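Local coordinates for uncharacterized protein (PDB 3EWL) that is of unknown function but carries a thioredoxin-like domain with a CxxC pair at a helix start, consistent with a role in thiol-disulfide chemistry, at residues A8-V13 with G92-G97; M31-D36 with K44-F49; L67-D72 with G97-R102; P111-L116 with K125-E130. All blocks are in the same frame, centred on the assembly; numbering follows the deposited sequence. Where two conformers were deposited one is given.

Interaction 1. Residues A8-V13 with G92-G97; sequences ADFTYV and GWNKAG
W93 N donates to V13 O at 2.8 Å, and the same carbonyl meets G92 CA in a CA-H...O contact. V13 N returns a bond of 3.0 Å to W93 O, which completes one hydrogen-bonded antiparallel pair. Past this single bridge the two chains cross at a steep angle, 117° between their directions, and the N94 side chain makes the next bond. Extended away from its own backbone N (chi1 -178°), it brings ND2 to T11 O at 2.9 Å, the bond lying in both the amide and the carbonyl plane. ND2 also bonds D98 and OD1 accepts from I99 N, so both ends of the amide are engaged and its flip is fixed. The bridge ties strand 11-13, half of a small hairpin with strand 19-21, to edge strand 90-93, one of the two outermost in the central thioredoxin-like sheet. V13 and W93 run side by side, with CG1 of V13 3.9 Å from CE3 of W93; the indole NE1 bonds D72 O. Y12 CD1 packs 4.0 Å from G92 CA. Water 1 links T11 OG1 to A96 N, which lies in the type I turn from N94 to G97 and donates to the water, while A96 CB sits 3.8 Å from T11 OG1.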
loop_
_atom_site.group_PDB
_atom_site.type_symbol
_atom_site.label_atom_id
_atom_site.label_comp_id
_atom_site.label_asym_id
_atom_site.label_seq_id
_atom_site.Cartn_x
_atom_site.Cartn_y
_atom_site.Cartn_z
ATOM N N ALA A 8 1.693 7.803 9.533
ATOM C CA ALA A 8 2.701 8.748 9.038
ATOM C C ALA A 8 2.521 9.103 7.541
ATOM O O ALA A 8 2.331 8.236 6.678
ATOM C CB ALA A 8 4.125 8.238 9.298
ATOM N N ASP A 9 2.573 10.403 7.255
ATOM C CA ASP A 9 2.473 10.905 5.904
ATOM C C ASP A 9 3.843 10.886 5.222
ATOM O O ASP A 9 4.898 11.007 5.879
ATOM C CB ASP A 9 1.873 12.318 5.942
ATOM C CG ASP A 9 1.211 12.717 4.633
ATOM O OD1 ASP A 9 1.056 11.832 3.745
ATOM O OD2 ASP A 9 0.850 13.928 4.491
ATOM N N PHE A 10 3.825 10.706 3.910
ATOM C CA PHE A 10 5.040 10.718 3.076
ATOM C C PHE A 10 4.656 11.060 1.641
ATOM O O PHE A 10 3.476 10.997 1.264
ATOM C CB PHE A 10 5.715 9.333 3.077
ATOM C CG PHE A 10 4.776 8.218 2.756
ATOM C CD1 PHE A 10 4.638 7.749 1.445
ATOM C CD2 PHE A 10 4.021 7.625 3.764
ATOM C CE1 PHE A 10 3.753 6.716 1.152
ATOM C CE2 PHE A 10 3.102 6.585 3.466
ATOM C CZ PHE A 10 2.987 6.138 2.169
ATOM N N THR A 11 5.662 11.372 0.830
ATOM C CA THR A 11 5.418 11.630 -0.577
ATOM C C THR A 11 5.823 10.416 -1.410
ATOM O O THR A 11 6.565 9.541 -0.931
ATOM C CB THR A 11 6.200 12.861 -1.053
ATOM O OG1 THR A 11 7.579 12.676 -0.732
ATOM C CG2 THR A 11 5.681 14.135 -0.326
ATOM N N TYR A 12 5.370 10.371 -2.660
ATOM C CA TYR A 12 5.736 9.287 -3.563
ATOM C C TYR A 12 5.585 9.778 -4.980
ATOM O O TYR A 12 4.908 10.789 -5.226
ATOM C CB TYR A 12 4.869 8.031 -3.335
ATOM C CG TYR A 12 3.409 8.263 -3.559
ATOM C CD1 TYR A 12 2.833 8.019 -4.809
ATOM C CD2 TYR A 12 2.579 8.735 -2.523
ATOM C CE1 TYR A 12 1.472 8.264 -5.041
ATOM C CE2 TYR A 12 1.203 8.997 -2.745
ATOM C CZ TYR A 12 0.670 8.756 -4.001
ATOM O OH TYR A 12 -0.651 8.986 -4.225
ATOM N N VAL A 13 6.212 9.061 -5.908
ATOM C CA VAL A 13 6.009 9.291 -7.330
ATOM C C VAL A 13 5.507 8.011 -7.966
ATOM O O VAL A 13 5.797 6.897 -7.483
ATOM C CB VAL A 13 7.282 9.822 -8.034
ATOM C CG1 VAL A 13 8.401 8.763 -8.038
ATOM C CG2 VAL A 13 6.920 10.343 -9.458
ATOM N N GLY A 92 3.608 3.417 -6.185
ATOM C CA GLY A 92 4.488 4.564 -5.933
ATOM C C GLY A 92 5.852 4.209 -5.364
ATOM O O GLY A 92 6.011 3.168 -4.764
ATOM N N TRP A 93 6.831 5.082 -5.564
ATOM C CA TRP A 93 8.159 4.942 -4.986
ATOM C C TRP A 93 8.363 6.128 -4.061
ATOM O O TRP A 93 8.182 7.254 -4.484
ATOM C CB TRP A 93 9.240 4.968 -6.102
ATOM C CG TRP A 93 10.696 5.087 -5.634
ATOM C CD1 TRP A 93 11.291 4.373 -4.644
ATOM C CD2 TRP A 93 11.725 5.930 -6.190
ATOM N NE1 TRP A 93 12.611 4.728 -4.525
ATOM C CE2 TRP A 93 12.906 5.680 -5.460
ATOM C CE3 TRP A 93 11.761 6.868 -7.245
ATOM C CZ2 TRP A 93 14.126 6.353 -5.726
ATOM C CZ3 TRP A 93 12.956 7.548 -7.512
ATOM C CH2 TRP A 93 14.130 7.284 -6.752
ATOM N N ASN A 94 8.773 5.875 -2.822
ATOM C CA ASN A 94 9.118 6.927 -1.850
ATOM C C ASN A 94 10.483 7.506 -2.220
ATOM O O ASN A 94 11.486 7.190 -1.589
ATOM C CB ASN A 94 9.118 6.336 -0.437
ATOM C CG ASN A 94 9.411 7.369 0.676
ATOM O OD1 ASN A 94 10.249 7.109 1.553
ATOM N ND2 ASN A 94 8.709 8.533 0.655
ATOM N N LYS A 95 10.503 8.304 -3.287
ATOM C CA LYS A 95 11.727 8.897 -3.865
ATOM C C LYS A 95 12.460 9.680 -2.776
ATOM O O LYS A 95 13.696 9.611 -2.691
ATOM C CB LYS A 95 11.341 9.810 -5.044
ATOM C CG LYS A 95 12.471 10.495 -5.864
ATOM C CD LYS A 95 11.846 11.215 -7.088
ATOM C CE LYS A 95 12.882 11.999 -7.941
ATOM N NZ LYS A 95 13.577 13.087 -7.101
ATOM N N ALA A 96 11.707 10.366 -1.916
ATOM C CA ALA A 96 12.321 11.120 -0.803
ATOM C C ALA A 96 13.160 10.244 0.154
ATOM O O ALA A 96 14.100 10.749 0.761
ATOM C CB ALA A 96 11.278 11.960 -0.046
ATOM N N GLY A 97 12.845 8.939 0.242
ATOM C CA GLY A 97 13.599 7.998 1.079
ATOM C C GLY A 97 13.332 8.131 2.576
ATOM O O GLY A 97 13.983 7.481 3.380
HETATM O O HOH W 1 8.943 10.937 -2.775
#

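Interaction 2. Residues M31-D36 with K44-F49; sequences MLFFYD and KFEKLF
F33 and F45 slide past each other from opposite directions, an oblique aromatic pair with ring planes 35° apart and centroids separated by 5.2 Å. The closest approach joins CE1 of F33 to CD2 of F45. Both side chains hold CG anti to the backbone N, which carries each ring out across the gap between strand and helix. Selenomethionine M31 comes up beside this pair, facing F45 and F49. Its SE lies at the edge of the F45 ring, 5.5 Å from the centroid, and obliquely to F49, 4.8 Å from that centroid; both are Met-aromatic contacts. A bend at chi3 (91°) brings its CE against both rings, 3.8 Å from CE2 of F45 and 3.7 Å from CE1 of F49. E46 crosses F33 at about a right angle, its OE1 3.5 Å from CE2 of F33, while the carboxylate is held by a salt bridge to R43. W89 meets both F33 and F49 edge-to-face. With axes 11.6 Å apart and running 148° to each other, strand 31-34 and helix 44-49 pack the helix that starts at the probable CxxC motif against the central strand, as in thioredoxin-like folds, where the CxxC-bearing helix lies on the sheet.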
loop_
_atom_site.group_PDB
_atom_site.type_symbol
_atom_site.label_atom_id
_atom_site.label_comp_id
_atom_site.label_asym_id
_atom_site.label_seq_id
_atom_site.Cartn_x
_atom_site.Cartn_y
_atom_site.Cartn_z
HETATM N N MSE A 31 -5.545 0.980 1.911
HETATM C CA MSE A 31 -4.611 -0.077 2.276
HETATM C C MSE A 31 -3.222 0.322 1.813
HETATM O O MSE A 31 -3.002 0.496 0.612
HETATM C CB MSE A 31 -5.018 -1.402 1.659
HETATM C CG MSE A 31 -4.094 -2.581 2.061
HETATM SE SE MSE A 31 -4.621 -4.295 1.272
HETATM C CE MSE A 31 -3.574 -4.239 -0.344
ATOM N N LEU A 32 -2.272 0.387 2.736
ATOM C CA LEU A 32 -0.888 0.573 2.333
ATOM C C LEU A 32 -0.222 -0.779 2.122
ATOM O O LEU A 32 -0.340 -1.666 2.958
ATOM C CB LEU A 32 -0.094 1.340 3.390
ATOM C CG LEU A 32 -0.638 2.656 3.895
ATOM C CD1 LEU A 32 0.314 3.088 5.020
ATOM C CD2 LEU A 32 -0.771 3.741 2.808
ATOM N N PHE A 33 0.470 -0.921 1.002
ATOM C CA PHE A 33 1.108 -2.174 0.635
ATOM C C PHE A 33 2.592 -1.918 0.415
ATOM O O PHE A 33 2.987 -1.428 -0.655
ATOM C CB PHE A 33 0.437 -2.757 -0.637
ATOM C CG PHE A 33 0.947 -4.144 -1.039
ATOM C CD1 PHE A 33 0.490 -5.286 -0.394
ATOM C CD2 PHE A 33 1.854 -4.303 -2.091
ATOM C CE1 PHE A 33 0.940 -6.569 -0.777
ATOM C CE2 PHE A 33 2.286 -5.585 -2.496
ATOM C CZ PHE A 33 1.836 -6.721 -1.816
ATOM N N PHE A 34 3.414 -2.188 1.435
ATOM C CA PHE A 34 4.841 -1.987 1.297
ATOM C C PHE A 34 5.446 -3.196 0.679
ATOM O O PHE A 34 5.339 -4.289 1.220
ATOM C CB PHE A 34 5.532 -1.588 2.611
ATOM C CG PHE A 34 4.968 -0.315 3.225
ATOM C CD1 PHE A 34 5.306 0.942 2.713
ATOM C CD2 PHE A 34 4.032 -0.379 4.263
ATOM C CE1 PHE A 34 4.750 2.134 3.268
ATOM C CE2 PHE A 34 3.475 0.801 4.817
ATOM C CZ PHE A 34 3.860 2.061 4.319
ATOM N N TYR A 35 6.096 -3.010 -0.464
ATOM C CA TYR A 35 6.551 -4.157 -1.230
ATOM C C TYR A 35 7.958 -3.982 -1.799
ATOM O O TYR A 35 8.560 -2.890 -1.739
ATOM C CB TYR A 35 5.544 -4.454 -2.357
ATOM C CG TYR A 35 5.619 -3.472 -3.537
ATOM C CD1 TYR A 35 6.397 -3.766 -4.655
ATOM C CD2 TYR A 35 4.928 -2.244 -3.517
ATOM C CE1 TYR A 35 6.495 -2.887 -5.733
ATOM C CE2 TYR A 35 5.008 -1.356 -4.607
ATOM C CZ TYR A 35 5.799 -1.697 -5.710
ATOM O OH TYR A 35 5.888 -0.874 -6.811
ATOM N N ASP A 36 8.460 -5.071 -2.387
ATOM C CA ASP A 36 9.660 -5.000 -3.200
ATOM C C ASP A 36 9.364 -5.562 -4.619
ATOM O O ASP A 36 8.631 -6.541 -4.762
ATOM C CB ASP A 36 10.795 -5.783 -2.491
ATOM C CG ASP A 36 12.113 -5.626 -3.188
ATOM O OD1 ASP A 36 12.914 -4.754 -2.782
ATOM O OD2 ASP A 36 12.314 -6.353 -4.180
ATOM N N LYS A 44 2.457 -13.177 -4.539
ATOM C CA LYS A 44 1.396 -14.081 -4.094
ATOM C C LYS A 44 0.251 -13.347 -3.432
ATOM O O LYS A 44 -0.907 -13.684 -3.684
ATOM C CB LYS A 44 1.913 -15.186 -3.142
ATOM C CG LYS A 44 2.951 -16.109 -3.803
ATOM C CD LYS A 44 3.640 -17.096 -2.802
ATOM C CE LYS A 44 2.657 -18.159 -2.179
ATOM N NZ LYS A 44 1.992 -17.727 -0.877
ATOM N N PHE A 45 0.566 -12.376 -2.569
ATOM C CA PHE A 45 -0.467 -11.554 -1.948
ATOM C C PHE A 45 -1.287 -10.818 -3.028
ATOM O O PHE A 45 -2.529 -10.790 -2.986
ATOM C CB PHE A 45 0.144 -10.519 -0.952
ATOM C CG PHE A 45 -0.902 -9.702 -0.241
ATOM C CD1 PHE A 45 -1.335 -10.066 1.033
ATOM C CD2 PHE A 45 -1.526 -8.629 -0.877
ATOM C CE1 PHE A 45 -2.315 -9.353 1.680
ATOM C CE2 PHE A 45 -2.531 -7.896 -0.223
ATOM C CZ PHE A 45 -2.927 -8.265 1.048
ATOM N N GLU A 46 -0.571 -10.179 -3.962
ATOM C CA GLU A 46 -1.168 -9.474 -5.112
ATOM C C GLU A 46 -2.118 -10.410 -5.866
ATOM O O GLU A 46 -3.236 -10.030 -6.151
ATOM C CB GLU A 46 -0.094 -8.939 -6.082
ATOM C CG GLU A 46 0.735 -7.780 -5.549
ATOM C CD GLU A 46 2.134 -7.671 -6.216
ATOM O OE1 GLU A 46 3.042 -7.000 -5.636
ATOM O OE2 GLU A 46 2.332 -8.243 -7.304
ATOM N N LYS A 47 -1.674 -11.634 -6.147
ATOM C CA LYS A 47 -2.489 -12.649 -6.818
ATOM C C LYS A 47 -3.741 -13.027 -6.023
ATOM O O LYS A 47 -4.830 -13.112 -6.590
ATOM C CB LYS A 47 -1.642 -13.903 -7.090
ATOM C CG LYS A 47 -2.408 -15.016 -7.828
ATOM C CD LYS A 47 -1.694 -16.324 -7.767
ATOM C CE LYS A 47 -2.431 -17.369 -8.568
ATOM N NZ LYS A 47 -3.610 -17.850 -7.806
ATOM N N LEU A 48 -3.593 -13.254 -4.718
ATOM C CA LEU A 48 -4.722 -13.676 -3.885
ATOM C C LEU A 48 -5.735 -12.552 -3.712
ATOM O O LEU A 48 -6.934 -12.782 -3.749
ATOM C CB LEU A 48 -4.259 -14.121 -2.499
ATOM C CG LEU A 48 -3.504 -15.430 -2.287
ATOM C CD1 LEU A 48 -3.243 -15.608 -0.781
ATOM C CD2 LEU A 48 -4.269 -16.625 -2.849
ATOM N N PHE A 49 -5.230 -11.336 -3.493
ATOM C CA PHE A 49 -6.079 -10.162 -3.323
ATOM C C PHE A 49 -7.081 -10.051 -4.487
ATOM O O PHE A 49 -8.264 -9.789 -4.254
ATOM C CB PHE A 49 -5.210 -8.889 -3.203
ATOM C CG PHE A 49 -5.975 -7.662 -2.809
ATOM C CD1 PHE A 49 -6.009 -7.252 -1.473
ATOM C CD2 PHE A 49 -6.680 -6.927 -3.775
ATOM C CE1 PHE A 49 -6.728 -6.109 -1.089
ATOM C CE2 PHE A 49 -7.398 -5.785 -3.422
ATOM C CZ PHE A 49 -7.426 -5.370 -2.073
#

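Interaction 3. Residues L67-D72 with G97-R102; sequences LAIYPD and GDIRTR
The end of strand 67-70 and the short helix 98-101 come nearest at P71 and I99, whose CA atoms are 6.4 Å apart. In this thioredoxin-like domain the helix follows edge strand 90-93 and folds back over the end of the neighbouring strand 64-70, with G97 at its N-cap position and in a positive-phi conformation. The apolar part of the contact belongs to I99: its CD1 touches CG2 of I69 at 4.0 Å, and its CG2 faces CB of P71 at 4.2 Å. Beside it R100 bends sharply at chi2 (-69°), which folds the side chain back along P71 and brings the guanidinium to D72. CG of P71 lies over one face of that group, while D72 approaches its edge. Water 2 bridges the backbones next to this pair, donating to P71 O and accepting from R100 N. On the helix side, G97 O accepts from both T101 N and T101 OG1. F34 adds a further apolar neighbour to I99, and NH1 of R100 makes a weak hydrogen bond to I107 O. The salt bridge itself is side-on and two-pronged, with carboxylate and guanidinium nearly coplanar at 16°: R100 NE reaches D72 OD1 at 2.7 Å, and R100 NH2 meets the syn lone pair of D72 OD2 at 2.9 Å in a nearly straight bond of 171°.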
loop_
_atom_site.group_PDB
_atom_site.type_symbol
_atom_site.label_atom_id
_atom_site.label_comp_id
_atom_site.label_asym_id
_atom_site.label_seq_id
_atom_site.Cartn_x
_atom_site.Cartn_y
_atom_site.Cartn_z
ATOM N N LEU A 67 -2.640 1.735 -2.061
ATOM C CA LEU A 67 -1.436 2.464 -2.311
ATOM C C LEU A 67 -0.254 1.535 -2.046
ATOM O O LEU A 67 0.121 1.272 -0.902
ATOM C CB LEU A 67 -1.385 3.725 -1.433
ATOM C CG LEU A 67 -0.128 4.580 -1.545
ATOM C CD1 LEU A 67 0.142 5.020 -3.006
ATOM C CD2 LEU A 67 -0.237 5.756 -0.614
ATOM N N ALA A 68 0.319 1.034 -3.128
ATOM C CA ALA A 68 1.461 0.153 -3.092
ATOM C C ALA A 68 2.706 1.031 -3.193
ATOM O O ALA A 68 2.892 1.808 -4.180
ATOM C CB ALA A 68 1.361 -0.866 -4.281
ATOM N N ILE A 69 3.560 0.904 -2.188
ATOM C CA ILE A 69 4.701 1.747 -2.029
ATOM C C ILE A 69 6.004 0.946 -1.946
ATOM O O ILE A 69 6.148 0.052 -1.084
ATOM C CB ILE A 69 4.557 2.611 -0.722
ATOM C CG1 ILE A 69 3.337 3.540 -0.826
ATOM C CG2 ILE A 69 5.818 3.444 -0.469
ATOM C CD1 ILE A 69 3.443 4.602 -2.037
ATOM N N TYR A 70 6.962 1.286 -2.809
ATOM C CA TYR A 70 8.330 0.728 -2.709
ATOM C C TYR A 70 9.171 1.736 -1.929
ATOM O O TYR A 70 9.209 2.893 -2.291
ATOM C CB TYR A 70 8.912 0.495 -4.101
ATOM C CG TYR A 70 10.370 0.048 -4.097
ATOM C CD1 TYR A 70 10.792 -1.114 -3.401
ATOM C CD2 TYR A 70 11.318 0.770 -4.812
ATOM C CE1 TYR A 70 12.142 -1.500 -3.404
ATOM C CE2 TYR A 70 12.655 0.394 -4.836
ATOM C CZ TYR A 70 13.065 -0.739 -4.160
ATOM O OH TYR A 70 14.421 -1.059 -4.221
ATOM N N PRO A 71 9.803 1.305 -0.817
ATOM C CA PRO A 71 10.483 2.225 0.079
ATOM C C PRO A 71 11.985 2.272 -0.080
ATOM O O PRO A 71 12.626 3.107 0.582
ATOM C CB PRO A 71 10.146 1.691 1.475
ATOM C CG PRO A 71 9.918 0.221 1.263
ATOM C CD PRO A 71 9.551 -0.018 -0.188
ATOM N N ASP A 72 12.541 1.419 -0.949
ATOM C CA ASP A 72 14.003 1.295 -1.046
ATOM C C ASP A 72 14.579 1.992 -2.282
ATOM O O ASP A 72 13.937 2.945 -2.788
ATOM C CB ASP A 72 14.443 -0.151 -0.801
ATOM C CG ASP A 72 14.052 -0.615 0.625
ATOM O OD1 ASP A 72 14.412 0.119 1.571
ATOM O OD2 ASP A 72 13.349 -1.648 0.823
ATOM N N GLY A 97 12.845 8.939 0.242
ATOM C CA GLY A 97 13.599 7.998 1.079
ATOM C C GLY A 97 13.332 8.131 2.576
ATOM O O GLY A 97 13.983 7.481 3.380
ATOM N N ASP A 98 12.377 8.970 2.970
ATOM C CA ASP A 98 12.150 9.259 4.403
ATOM C C ASP A 98 11.439 8.152 5.171
ATOM O O ASP A 98 11.539 8.114 6.404
ATOM C CB ASP A 98 11.391 10.577 4.605
ATOM C CG ASP A 98 10.179 10.714 3.661
ATOM O OD1 ASP A 98 9.440 11.712 3.792
ATOM O OD2 ASP A 98 9.966 9.845 2.777
ATOM N N ILE A 99 10.715 7.269 4.479
ATOM C CA ILE A 99 10.092 6.123 5.157
ATOM C C ILE A 99 11.161 5.254 5.844
ATOM O O ILE A 99 11.023 4.887 6.993
ATOM C CB ILE A 99 9.238 5.282 4.197
ATOM C CG1 ILE A 99 7.922 6.027 3.871
ATOM C CG2 ILE A 99 8.912 3.868 4.832
ATOM C CD1 ILE A 99 7.171 5.411 2.714
ATOM N N ARG A 100 12.250 4.985 5.144
ATOM C CA ARG A 100 13.361 4.281 5.739
ATOM C C ARG A 100 14.186 5.197 6.629
ATOM O O ARG A 100 14.399 4.871 7.762
ATOM C CB ARG A 100 14.234 3.652 4.659
ATOM C CG ARG A 100 13.521 2.529 3.877
ATOM C CD ARG A 100 13.275 1.271 4.733
ATOM N NE ARG A 100 13.081 0.081 3.893
ATOM C CZ ARG A 100 12.483 -1.030 4.316
ATOM N NH1 ARG A 100 12.049 -1.109 5.579
ATOM N NH2 ARG A 100 12.311 -2.062 3.500
ATOM N N THR A 101 14.634 6.348 6.148
ATOM C CA THR A 101 15.571 7.132 6.963
ATOM C C THR A 101 14.968 7.654 8.258
ATOM O O THR A 101 15.683 7.807 9.215
ATOM C CB THR A 101 16.283 8.269 6.185
ATOM O OG1 THR A 101 15.317 9.184 5.688
ATOM C CG2 THR A 101 17.063 7.701 5.021
ATOM N N ARG A 102 13.659 7.894 8.310
ATOM C CA ARG A 102 13.013 8.265 9.568
ATOM C C ARG A 102 12.222 7.095 10.165
ATOM O O ARG A 102 11.575 7.253 11.190
ATOM C CB ARG A 102 12.102 9.479 9.394
ATOM C CG ARG A 102 12.800 10.692 8.825
ATOM C CD ARG A 102 11.922 11.943 8.878
ATOM N NE ARG A 102 12.603 13.132 8.328
ATOM C CZ ARG A 102 12.031 14.332 8.214
ATOM N NH1 ARG A 102 10.769 14.505 8.605
ATOM N NH2 ARG A 102 12.712 15.364 7.723
HETATM O O HOH W 2 12.160 5.303 2.010
#

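Interaction 4. Residues P111-L116 with K125-E130; sequences PTIYLL and KDTSME
Strand 112-116 and the 125-127 link run close beside each other, with CA of I113 5.0 Å from CA of D126 and CA of Y114 4.9 Å from CA of K125. One direct hydrogen bond joins them, T127 N to I113 O at 2.8 Å. I113 and T127 cross at about a right angle, and their CG2 atoms meet at 4.0 Å. The Y114 ring lies against the K125-D126 backbone: D126 N sits over the centre of one face, and the extended K125 chain runs alongside, bringing its CE 3.7 Å from OH of Y114. D126 OD1 is drawn into a water network. Water 3 donates to it and to T112 OG1, which also hydrogen-bonds A109 O, while water 4 donates to it and to T127 O and accepts from I113 N. The same oxygen packs 3.5 Å from CG2 of T112. D126 OD2 has its own partner, a salt bridge to R108, and T127 OG1 bonds Q131. On one side strand 112-116 pairs with the central strand 29-34; on the other, L115 makes backbone hydrogen bonds with I123 and L124. I113 packs against F45 of helix 40-50 and L132 of helix 129-137, into which the 125-127 link leads.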
loop_
_atom_site.group_PDB
_atom_site.type_symbol
_atom_site.label_atom_id
_atom_site.label_comp_id
_atom_site.label_asym_id
_atom_site.label_seq_id
_atom_site.Cartn_x
_atom_site.Cartn_y
_atom_site.Cartn_z
ATOM N N PRO A 111 5.743 -8.488 1.839
ATOM C CA PRO A 111 4.901 -7.284 1.987
ATOM C C PRO A 111 4.663 -6.959 3.460
ATOM O O PRO A 111 4.730 -7.832 4.296
ATOM C CB PRO A 111 3.578 -7.697 1.327
ATOM C CG PRO A 111 3.499 -9.223 1.564
ATOM C CD PRO A 111 4.953 -9.695 1.484
ATOM N N THR A 112 4.462 -5.693 3.775
ATOM C CA THR A 112 3.877 -5.319 5.058
ATOM C C THR A 112 2.623 -4.481 4.702
ATOM O O THR A 112 2.651 -3.575 3.860
ATOM C CB THR A 112 4.857 -4.466 5.907
ATOM O OG1 THR A 112 6.070 -5.205 6.180
ATOM C CG2 THR A 112 4.198 -3.988 7.235
ATOM N N ILE A 113 1.527 -4.774 5.368
ATOM C CA ILE A 113 0.278 -4.190 5.019
ATOM C C ILE A 113 -0.282 -3.455 6.241
ATOM O O ILE A 113 -0.246 -3.993 7.379
ATOM C CB ILE A 113 -0.668 -5.295 4.596
ATOM C CG1 ILE A 113 -0.117 -6.020 3.361
ATOM C CG2 ILE A 113 -2.050 -4.745 4.274
ATOM C CD1 ILE A 113 -0.053 -7.524 3.532
ATOM N N TYR A 114 -0.829 -2.270 5.982
ATOM C CA TYR A 114 -1.604 -1.514 6.958
ATOM C C TYR A 114 -2.971 -1.172 6.363
ATOM O O TYR A 114 -3.075 -0.814 5.186
ATOM C CB TYR A 114 -0.878 -0.184 7.338
ATOM C CG TYR A 114 0.394 -0.309 8.169
ATOM C CD1 TYR A 114 0.473 0.280 9.437
ATOM C CD2 TYR A 114 1.520 -0.969 7.695
ATOM C CE1 TYR A 114 1.630 0.211 10.198
ATOM C CE2 TYR A 114 2.674 -1.065 8.481
ATOM C CZ TYR A 114 2.701 -0.473 9.734
ATOM O OH TYR A 114 3.809 -0.524 10.551
ATOM N N LEU A 115 -4.022 -1.243 7.175
ATOM C CA LEU A 115 -5.297 -0.676 6.779
ATOM C C LEU A 115 -5.543 0.672 7.496
ATOM O O LEU A 115 -5.402 0.765 8.718
ATOM C CB LEU A 115 -6.415 -1.663 7.070
ATOM C CG LEU A 115 -7.775 -1.220 6.512
ATOM C CD1 LEU A 115 -7.754 -1.036 5.008
ATOM C CD2 LEU A 115 -8.771 -2.285 6.893
ATOM N N LEU A 116 -5.890 1.708 6.740
ATOM C CA LEU A 116 -6.182 2.998 7.339
ATOM C C LEU A 116 -7.645 3.285 7.076
ATOM O O LEU A 116 -8.184 2.825 6.057
ATOM C CB LEU A 116 -5.378 4.138 6.662
ATOM C CG LEU A 116 -3.942 3.865 6.304
ATOM C CD1 LEU A 116 -3.324 5.082 5.650
ATOM C CD2 LEU A 116 -3.162 3.436 7.571
ATOM N N LYS A 125 -2.676 -2.736 11.797
ATOM C CA LYS A 125 -1.232 -2.531 11.705
ATOM C C LYS A 125 -0.464 -3.813 11.305
ATOM O O LYS A 125 -0.652 -4.846 11.919
ATOM C CB LYS A 125 -0.697 -1.960 13.030
ATOM C CG LYS A 125 0.772 -2.328 13.277
ATOM C CD LYS A 125 1.532 -1.361 14.114
ATOM C CE LYS A 125 3.008 -1.676 13.928
ATOM N NZ LYS A 125 3.782 -0.504 14.316
ATOM N N ASP A 126 0.384 -3.760 10.272
ATOM C CA ASP A 126 1.207 -4.925 9.882
ATOM C C ASP A 126 0.357 -6.210 9.884
ATOM O O ASP A 126 0.668 -7.211 10.568
ATOM C CB ASP A 126 2.390 -5.087 10.829
ATOM C CG ASP A 126 3.361 -6.208 10.396
ATOM O OD1 ASP A 126 3.270 -6.700 9.246
ATOM O OD2 ASP A 126 4.251 -6.565 11.210
ATOM N N THR A 127 -0.703 -6.183 9.096
ATOM C CA THR A 127 -1.762 -7.148 9.233
ATOM C C THR A 127 -1.679 -8.262 8.174
ATOM O O THR A 127 -0.696 -8.334 7.391
ATOM C CB THR A 127 -3.110 -6.386 9.285
ATOM O OG1 THR A 127 -4.175 -7.286 9.578
ATOM C CG2 THR A 127 -3.371 -5.636 7.969
ATOM N N SER A 128 -2.668 -9.153 8.183
ATOM C CA SER A 128 -2.725 -10.252 7.224
ATOM C C SER A 128 -4.029 -10.359 6.447
ATOM O O SER A 128 -5.032 -9.745 6.811
ATOM C CB SER A 128 -2.448 -11.587 7.918
ATOM O OG SER A 128 -1.062 -11.905 7.814
HETATM N N MSE A 129 -3.997 -11.177 5.394
HETATM C CA MSE A 129 -5.107 -11.339 4.493
HETATM C C MSE A 129 -6.374 -11.775 5.257
HETATM O O MSE A 129 -7.473 -11.210 5.070
HETATM C CB MSE A 129 -4.727 -12.328 3.382
HETATM C CG MSE A 129 -5.787 -12.455 2.308
HETATM SE SE MSE A 129 -5.862 -10.837 1.203
HETATM C CE MSE A 129 -4.499 -11.322 -0.088
ATOM N N GLU A 130 -6.192 -12.742 6.150
ATOM C CA GLU A 130 -7.266 -13.221 7.011
ATOM C C GLU A 130 -7.908 -12.084 7.796
ATOM O O GLU A 130 -9.138 -11.989 7.864
ATOM C CB GLU A 130 -6.726 -14.251 8.025
ATOM C CG GLU A 130 -6.364 -15.607 7.433
ATOM C CD GLU A 130 -4.923 -15.664 6.844
ATOM O OE1 GLU A 130 -4.474 -16.798 6.509
ATOM O OE2 GLU A 130 -4.238 -14.601 6.718
HETATM O O HOH W 3 5.909 -6.850 8.217
HETATM O O HOH W 4 1.759 -7.100 7.086
HETATM O O HOH W 5 5.350 1.520 12.273
#

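Overall arrangement
All four interactions reach the five-stranded mixed sheet, from different places. Interactions 1 and 3 share G97 and sit side by side, centres about 6 Å apart, at the 90-93 edge, where F10 packs on I99. Interaction 1, only partly buried, rests on backbone and amide hydrogen bonds; interaction 3 mixes buried apolar packing with a salt bridge at its rim. Interaction 2 is wholly buried and aromatic. It joins interaction 3 through backbone bonds of F33 with L67 and I69, and interaction 4 through those of L32 and F34 with Y114 and T112. Interaction 4, about 18 Å from interaction 1 between centres, is also largely buried but relies more on bridging waters, while its M129 packs against F45 of interaction 2.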